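Local coordinates for RagA protein (Porphyromonas gingivalis, PDB 6SLN) that probably imports peptides or other nutrients across the outer membrane as a TonB-dependent receptor, at residues A116-Q130 and T133-H147. Numbering follows the deposited sequence.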
loop_
_atom_site.group_PDB
_atom_site.type_symbol
_atom_site.label_atom_id
_atom_site.label_comp_id
_atom_site.label_asym_id
_atom_site.label_seq_id
_atom_site.Cartn_x
_atom_site.Cartn_y
_atom_site.Cartn_z
ATOM N N ALA A 116 4.652 27.550 10.364
ATOM C CA ALA A 116 5.012 27.044 9.046
ATOM C C ALA A 116 4.237 27.728 7.938
ATOM O O ALA A 116 4.664 27.682 6.780
ATOM C CB ALA A 116 4.760 25.543 8.962
ATOM N N ASN A 117 3.109 28.351 8.270
ATOM C CA ASN A 117 2.183 28.920 7.293
ATOM C C ASN A 117 2.689 30.309 6.919
ATOM O O ASN A 117 2.356 31.306 7.556
ATOM C CB ASN A 117 0.775 28.925 7.878
ATOM C CG ASN A 117 -0.200 29.724 7.057
ATOM O OD1 ASN A 117 -1.097 30.352 7.603
ATOM N ND2 ASN A 117 -0.040 29.701 5.740
ATOM N N ILE A 118 3.506 30.365 5.861
ATOM C CA ILE A 118 4.228 31.581 5.474
ATOM C C ILE A 118 3.285 32.690 5.019
ATOM O O ILE A 118 3.558 33.873 5.259
ATOM C CB ILE A 118 5.259 31.251 4.377
ATOM C CG1 ILE A 118 5.947 32.518 3.861
ATOM C CG2 ILE A 118 4.588 30.537 3.237
ATOM C CD1 ILE A 118 6.974 33.106 4.825
ATOM N N MET A 119 2.173 32.348 4.357
ATOM C CA MET A 119 1.284 33.389 3.838
ATOM C C MET A 119 0.707 34.234 4.966
ATOM O O MET A 119 0.417 35.428 4.772
ATOM C CB MET A 119 0.165 32.762 3.001
ATOM C CG MET A 119 0.600 32.374 1.569
ATOM S SD MET A 119 1.322 33.780 0.690
ATOM C CE MET A 119 3.059 33.391 0.680
ATOM N N ASP A 120 0.566 33.634 6.155
ATOM C CA ASP A 120 0.105 34.364 7.324
ATOM C C ASP A 120 0.945 35.609 7.579
ATOM O O ASP A 120 0.422 36.627 8.055
ATOM C CB ASP A 120 0.125 33.440 8.542
ATOM C CG ASP A 120 -0.435 34.102 9.774
ATOM O OD1 ASP A 120 -1.680 34.122 9.923
ATOM O OD2 ASP A 120 0.374 34.607 10.582
ATOM N N ALA A 121 2.237 35.559 7.244
ATOM C CA ALA A 121 3.132 36.691 7.467
ATOM C C ALA A 121 2.887 37.847 6.502
ATOM O O ALA A 121 3.506 38.902 6.669
ATOM C CB ALA A 121 4.590 36.232 7.358
ATOM N N LEU A 122 2.025 37.672 5.496
ATOM C CA LEU A 122 1.700 38.739 4.563
ATOM C C LEU A 122 0.326 39.332 4.810
ATOM O O LEU A 122 -0.051 40.287 4.133
ATOM C CB LEU A 122 1.852 38.244 3.115
ATOM C CG LEU A 122 3.362 38.178 2.864
ATOM C CD1 LEU A 122 3.884 36.748 2.854
ATOM C CD2 LEU A 122 3.827 38.981 1.628
ATOM N N GLN A 123 -0.421 38.797 5.769
ATOM C CA GLN A 123 -1.643 39.453 6.206
ATOM C C GLN A 123 -1.344 40.876 6.633
ATOM O O GLN A 123 -0.523 41.104 7.526
ATOM C CB GLN A 123 -2.272 38.685 7.353
ATOM C CG GLN A 123 -3.724 38.979 7.502
ATOM C CD GLN A 123 -4.293 38.420 8.774
ATOM O OE1 GLN A 123 -3.701 38.567 9.842
ATOM N NE2 GLN A 123 -5.444 37.763 8.673
ATOM N N GLY A 124 -1.986 41.832 5.967
ATOM C CA GLY A 124 -1.786 43.235 6.247
ATOM C C GLY A 124 -0.606 43.888 5.566
ATOM O O GLY A 124 -0.365 45.076 5.806
ATOM N N GLN A 125 0.126 43.173 4.705
ATOM C CA GLN A 125 1.377 43.686 4.156
ATOM C C GLN A 125 1.270 44.171 2.713
ATOM O O GLN A 125 2.092 44.992 2.282
ATOM C CB GLN A 125 2.468 42.606 4.244
ATOM C CG GLN A 125 2.824 42.188 5.667
ATOM C CD GLN A 125 3.306 43.351 6.503
ATOM O OE1 GLN A 125 4.228 44.068 6.117
ATOM N NE2 GLN A 125 2.681 43.548 7.659
ATOM N N VAL A 126 0.290 43.698 1.951
ATOM C CA VAL A 126 0.174 44.073 0.549
ATOM C C VAL A 126 -1.249 44.534 0.254
ATOM O O VAL A 126 -2.209 43.790 0.479
ATOM C CB VAL A 126 0.569 42.914 -0.377
ATOM C CG1 VAL A 126 0.404 43.325 -1.830
ATOM C CG2 VAL A 126 1.998 42.488 -0.108
ATOM N N ALA A 127 -1.376 45.747 -0.280
ATOM C CA ALA A 127 -2.679 46.307 -0.626
ATOM C C ALA A 127 -3.404 45.416 -1.625
ATOM O O ALA A 127 -2.852 45.073 -2.673
ATOM C CB ALA A 127 -2.507 47.715 -1.207
ATOM N N GLY A 128 -4.637 45.040 -1.296
ATOM C CA GLY A 128 -5.465 44.253 -2.174
ATOM C C GLY A 128 -5.355 42.755 -1.988
ATOM O O GLY A 128 -6.110 42.010 -2.631
ATOM N N MET A 129 -4.447 42.280 -1.143
ATOM C CA MET A 129 -4.266 40.846 -0.943
ATOM C C MET A 129 -4.834 40.475 0.419
ATOM O O MET A 129 -4.375 40.997 1.443
ATOM C CB MET A 129 -2.791 40.463 -1.059
ATOM C CG MET A 129 -2.511 38.985 -0.898
ATOM S SD MET A 129 -0.735 38.673 -0.727
ATOM C CE MET A 129 -0.491 37.502 -2.047
ATOM N N GLN A 130 -5.847 39.596 0.426
ATOM C CA GLN A 130 -6.589 39.253 1.643
ATOM C C GLN A 130 -6.133 37.886 2.152
ATOM O O GLN A 130 -6.525 36.844 1.612
ATOM C CB GLN A 130 -8.099 39.279 1.407
ATOM C CG GLN A 130 -8.895 39.606 2.675
ATOM C CD GLN A 130 -10.399 39.377 2.556
ATOM O OE1 GLN A 130 -11.194 40.275 2.846
ATOM N NE2 GLN A 130 -10.795 38.171 2.150
ATOM N N THR A 133 -6.091 32.733 7.769
ATOM C CA THR A 133 -5.937 31.346 8.191
ATOM C C THR A 133 -7.034 31.048 9.198
ATOM O O THR A 133 -7.114 31.707 10.242
ATOM C CB THR A 133 -4.564 31.105 8.813
ATOM O OG1 THR A 133 -3.576 31.865 8.102
ATOM C CG2 THR A 133 -4.217 29.629 8.762
ATOM N N THR A 134 -7.885 30.082 8.881
ATOM C CA THR A 134 -9.091 29.839 9.657
ATOM C C THR A 134 -8.900 28.806 10.757
ATOM O O THR A 134 -9.876 28.447 11.426
ATOM C CB THR A 134 -10.217 29.392 8.727
ATOM O OG1 THR A 134 -9.725 28.383 7.841
ATOM C CG2 THR A 134 -10.729 30.576 7.888
ATOM N N SER A 135 -7.681 28.304 10.942
ATOM C CA SER A 135 -7.386 27.332 11.979
ATOM C C SER A 135 -5.968 27.592 12.470
ATOM O O SER A 135 -5.073 27.919 11.686
ATOM C CB SER A 135 -7.545 25.886 11.474
ATOM O OG SER A 135 -7.224 24.931 12.482
ATOM N N GLY A 136 -5.793 27.501 13.779
ATOM C CA GLY A 136 -4.484 27.637 14.380
ATOM C C GLY A 136 -3.690 26.367 14.363
ATOM O O GLY A 136 -2.567 26.317 14.868
ATOM N N ASP A 137 -4.282 25.325 13.802
ATOM C CA ASP A 137 -3.593 24.067 13.593
ATOM C C ASP A 137 -2.260 24.307 12.871
ATOM O O ASP A 137 -2.238 24.982 11.833
ATOM C CB ASP A 137 -4.509 23.158 12.782
ATOM C CG ASP A 137 -3.949 21.783 12.593
ATOM O OD1 ASP A 137 -2.831 21.668 12.012
ATOM O OD2 ASP A 137 -4.657 20.822 12.989
ATOM N N PRO A 138 -1.143 23.784 13.385
ATOM C CA PRO A 138 0.161 24.099 12.772
ATOM C C PRO A 138 0.255 23.711 11.311
ATOM O O PRO A 138 1.090 24.275 10.595
ATOM C CB PRO A 138 1.163 23.301 13.619
ATOM C CG PRO A 138 0.430 22.915 14.830
ATOM C CD PRO A 138 -1.020 22.820 14.485
ATOM N N THR A 139 -0.566 22.771 10.844
ATOM C CA THR A 139 -0.570 22.391 9.439
ATOM C C THR A 139 -1.643 23.119 8.648
ATOM O O THR A 139 -2.002 22.683 7.552
ATOM C CB THR A 139 -0.760 20.882 9.273
ATOM O OG1 THR A 139 -2.026 20.496 9.812
ATOM C CG2 THR A 139 0.332 20.129 9.985
ATOM N N ALA A 140 -2.174 24.209 9.183
ATOM C CA ALA A 140 -3.176 24.964 8.450
ATOM C C ALA A 140 -2.505 25.891 7.443
ATOM O O ALA A 140 -1.479 26.523 7.734
ATOM C CB ALA A 140 -4.060 25.767 9.400
ATOM N N VAL A 141 -3.101 25.965 6.254
ATOM C CA VAL A 141 -2.633 26.813 5.162
ATOM C C VAL A 141 -3.562 28.021 5.034
ATOM O O VAL A 141 -4.789 27.873 5.074
ATOM C CB VAL A 141 -2.583 26.017 3.853
ATOM C CG1 VAL A 141 -1.691 26.686 2.908
ATOM C CG2 VAL A 141 -2.096 24.625 4.130
ATOM N N ALA A 142 -2.983 29.213 4.892
ATOM C CA ALA A 142 -3.782 30.428 4.745
ATOM C C ALA A 142 -4.496 30.463 3.402
ATOM O O ALA A 142 -4.012 29.929 2.401
ATOM C CB ALA A 142 -2.914 31.678 4.860
ATOM N N SER A 143 -5.652 31.118 3.385
ATOM C CA SER A 143 -6.322 31.433 2.132
ATOM C C SER A 143 -5.888 32.819 1.665
ATOM O O SER A 143 -5.682 33.725 2.476
ATOM C CB SER A 143 -7.840 31.359 2.295
ATOM O OG SER A 143 -8.332 32.367 3.159
ATOM N N VAL A 144 -5.707 32.970 0.357
ATOM C CA VAL A 144 -5.338 34.252 -0.234
ATOM C C VAL A 144 -6.296 34.577 -1.372
ATOM O O VAL A 144 -6.607 33.712 -2.198
ATOM C CB VAL A 144 -3.887 34.259 -0.749
ATOM C CG1 VAL A 144 -3.557 35.630 -1.273
ATOM C CG2 VAL A 144 -2.904 33.846 0.358
ATOM N N GLU A 145 -6.759 35.828 -1.410
ATOM C CA GLU A 145 -7.568 36.362 -2.508
ATOM C C GLU A 145 -7.046 37.751 -2.864
ATOM O O GLU A 145 -7.003 38.636 -2.002
ATOM C CB GLU A 145 -9.059 36.440 -2.138
ATOM C CG GLU A 145 -9.759 35.099 -1.874
ATOM C CD GLU A 145 -11.216 35.264 -1.461
ATOM O OE1 GLU A 145 -11.587 36.382 -1.059
ATOM O OE2 GLU A 145 -11.994 34.286 -1.524
ATOM N N ILE A 146 -6.651 37.937 -4.125
ATOM C CA ILE A 146 -6.136 39.208 -4.628
ATOM C C ILE A 146 -7.262 39.941 -5.355
ATOM O O ILE A 146 -7.746 39.468 -6.393
ATOM C CB ILE A 146 -4.930 38.979 -5.553
ATOM C CG1 ILE A 146 -3.771 38.372 -4.751
ATOM C CG2 ILE A 146 -4.548 40.272 -6.314
ATOM C CD1 ILE A 146 -2.579 38.000 -5.576
ATOM N N HIS A 147 -7.669 41.100 -4.822
ATOM C CA HIS A 147 -8.795 41.887 -5.357
ATOM C C HIS A 147 -10.084 41.059 -5.401
ATOM O O HIS A 147 -10.722 40.929 -6.447
ATOM C CB HIS A 147 -8.493 42.449 -6.755
ATOM C CG HIS A 147 -7.410 43.482 -6.802
ATOM N ND1 HIS A 147 -6.743 43.793 -7.969
ATOM C CD2 HIS A 147 -6.888 44.285 -5.845
ATOM C CE1 HIS A 147 -5.857 44.743 -7.730
ATOM N NE2 HIS A 147 -5.924 45.060 -6.450
#
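A two-stranded antiparallel hairpin of the plug domain, the part of a TonB-dependent receptor that sits inside its barrel, brings Met129 against Ile146 and Gln130 against Glu145. Gln130 N donates to Glu145 O (2.9 Å), and Glu145 N returns a bond to Gln130 O. At the end of the ladder His147 N donates to Gly128 O at 2.8 Å. Gly128 is the third residue of the type II turn Val126-Met129, where its positive phi (91°) suits glycine. On one face Val144 parts its methyls between two methionines. CG1, anti to the backbone N (chi1 -177°), lies 3.5 Å from Met129 CG, while CG2 lies 4.0 Å from Met119 CG; these long, flexible chains can fit round the branched valine. Small Ala142 lets Met119 CB approach its own CB to 3.8 Å. On the other face, Gln130 and Glu145 run side by side, their amide and carboxylate planes 15° apart; Glu145 OE2 bonds Thr149. Val185 of strand 180-186 packs on Met129 and Ile146, Leu169 of helix 169-173 touches Met119, and Ile866 of strand 857-873 meets Gln130.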